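Local atomic coordinates of thioesterase (Streptomyces coelicolor, PDB entry 3QMW), a protein that probably hydrolyses thioesters as an alpha/beta-hydrolase-fold thioesterase of the prodiginine biosynthetic pathway. Residues 116-120 / 121-125. Sequence-based numbering, arbitrary orientation.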
loop_
_atom_site.group_PDB
_atom_site.type_symbol
_atom_site.label_atom_id
_atom_site.label_comp_id
_atom_site.label_asym_id
_atom_site.label_seq_id
_atom_site.Cartn_x
_atom_site.Cartn_y
_atom_site.Cartn_z
ATOM N N CYS D 116 25.783 -7.194 -4.058
ATOM C CA CYS D 116 27.236 -7.187 -4.044
ATOM C C CYS D 116 27.831 -7.545 -5.410
ATOM O O CYS D 116 28.668 -6.822 -5.941
ATOM C CB CYS D 116 27.742 -8.164 -2.984
ATOM S SG CYS D 116 27.197 -7.735 -1.297
ATOM N N VAL D 117 27.384 -8.653 -5.984
ATOM C CA VAL D 117 27.941 -9.137 -7.246
ATOM C C VAL D 117 27.781 -8.133 -8.394
ATOM O O VAL D 117 28.651 -8.037 -9.248
ATOM C CB VAL D 117 27.344 -10.514 -7.621
ATOM C CG1 VAL D 117 27.724 -10.912 -9.047
ATOM C CG2 VAL D 117 27.800 -11.571 -6.610
ATOM N N LEU D 118 26.687 -7.383 -8.416
ATOM C CA LEU D 118 26.505 -6.353 -9.441
ATOM C C LEU D 118 27.404 -5.124 -9.182
ATOM O O LEU D 118 27.742 -4.387 -10.115
ATOM C CB LEU D 118 25.032 -5.944 -9.538
ATOM C CG LEU D 118 24.094 -7.018 -10.110
ATOM C CD1 LEU D 118 22.649 -6.714 -9.738
ATOM C CD2 LEU D 118 24.240 -7.148 -11.620
ATOM N N ARG D 119 27.782 -4.906 -7.920
ATOM C CA ARG D 119 28.751 -3.855 -7.567
ATOM C C ARG D 119 30.133 -4.204 -8.099
ATOM O O ARG D 119 30.742 -3.402 -8.812
ATOM C CB ARG D 119 28.830 -3.631 -6.047
ATOM C CG ARG D 119 29.889 -2.606 -5.609
ATOM C CD ARG D 119 29.711 -2.185 -4.159
ATOM N NE ARG D 119 30.003 -3.266 -3.217
ATOM C CZ ARG D 119 30.077 -3.124 -1.888
ATOM N NH1 ARG D 119 29.891 -1.940 -1.310
ATOM N NH2 ARG D 119 30.351 -4.179 -1.125
ATOM N N ARG D 120 30.616 -5.400 -7.762
ATOM C CA ARG D 120 31.923 -5.873 -8.236
ATOM C C ARG D 120 32.058 -5.769 -9.760
ATOM O O ARG D 120 33.122 -5.418 -10.268
ATOM C CB ARG D 120 32.193 -7.320 -7.796
ATOM C CG ARG D 120 32.132 -7.558 -6.279
ATOM C CD ARG D 120 33.015 -8.741 -5.838
ATOM N NE ARG D 120 32.939 -9.887 -6.753
ATOM C CZ ARG D 120 32.103 -10.922 -6.637
ATOM N NH1 ARG D 120 32.136 -11.900 -7.539
ATOM N NH2 ARG D 120 31.235 -10.994 -5.630
ATOM N N ARG D 121 30.977 -6.063 -10.477
ATOM C CA ARG D 121 30.966 -5.979 -11.934
ATOM C C ARG D 121 30.762 -4.547 -12.408
ATOM O O ARG D 121 30.795 -4.274 -13.609
ATOM C CB ARG D 121 29.861 -6.866 -12.506
ATOM C CG ARG D 121 30.030 -8.357 -12.230
ATOM C CD ARG D 121 28.995 -9.140 -13.013
ATOM N NE ARG D 121 28.892 -10.549 -12.619
ATOM C CZ ARG D 121 28.126 -11.452 -13.238
ATOM N NH1 ARG D 121 27.391 -11.110 -14.296
ATOM N NH2 ARG D 121 28.095 -12.707 -12.804
ATOM N N GLY D 122 30.537 -3.637 -11.466
ATOM C CA GLY D 122 30.345 -2.234 -11.779
ATOM C C GLY D 122 29.056 -1.967 -12.523
ATOM O O GLY D 122 29.013 -1.104 -13.394
ATOM N N ALA D 123 28.005 -2.705 -12.179
ATOM C CA ALA D 123 26.687 -2.513 -12.783
ATOM C C ALA D 123 25.971 -1.339 -12.116
ATOM O O ALA D 123 26.194 -1.092 -10.931
ATOM C CB ALA D 123 25.862 -3.772 -12.639
ATOM N N PRO D 124 25.100 -0.619 -12.866
ATOM C CA PRO D 124 24.385 0.531 -12.293
ATOM C C PRO D 124 23.644 0.137 -11.017
ATOM O O PRO D 124 22.817 -0.768 -11.054
ATOM C CB PRO D 124 23.397 0.933 -13.396
ATOM C CG PRO D 124 23.920 0.324 -14.648
ATOM C CD PRO D 124 24.664 -0.907 -14.247
ATOM N N ARG D 125 23.945 0.806 -9.903
ATOM C CA ARG D 125 23.513 0.337 -8.581
ATOM C C ARG D 125 22.002 0.513 -8.359
ATOM O O ARG D 125 21.358 1.298 -9.068
ATOM C CB ARG D 125 24.332 1.018 -7.467
ATOM C CG ARG D 125 23.685 2.229 -6.752
ATOM C CD ARG D 125 24.096 2.235 -5.268
ATOM N NE ARG D 125 23.894 3.524 -4.597
ATOM C CZ ARG D 125 22.723 3.999 -4.165
ATOM N NH1 ARG D 125 21.592 3.312 -4.333
ATOM N NH2 ARG D 125 22.682 5.184 -3.560
#
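Leu118 and Ala123 meet where a Schellman motif closes helix 106-120 of the alpha/beta hydrolase fold. The methyl of Ala123 points back toward the helix. Its CB lies 3.9 Å from Leu118 CB and equally near CD2 of the same leucine. This is the apolar contact that accompanies the motif. The backbone bond beside it, Ala123 N to Leu118 O, is 2.7 Å long and nearly in line with the carbonyl. Gly122 N bonds to Arg119 O, also at 2.7 Å, but it sits above the carbonyl plane. Gly122 turns the chain with a positive phi of 68°. The following residues then lead toward strand 129-132.

One turn of helix separates Val117 from Arg121, and their side chains run side by side in the same direction. Val117 CG1, anti to its own backbone nitrogen (chi1 170°), approaches the Arg121 guanidinium obliquely. The Arg121 chain is extended from CG to NE, and its CG sits just beyond the carbonyl oxygen of Val117. Its NH1 forms salt bridges with Asp88 and Glu91 of helix 79-91, so the end of one helix is tied to its neighbour. The Arg119 side chain leaves the backbone away from the turn, and its NH1 is hydrogen-bonded to Pro198 O. Val117 O accepts the Arg121 N-H at 3.3 Å, and Arg121 CG lies 3.3 Å from the same oxygen.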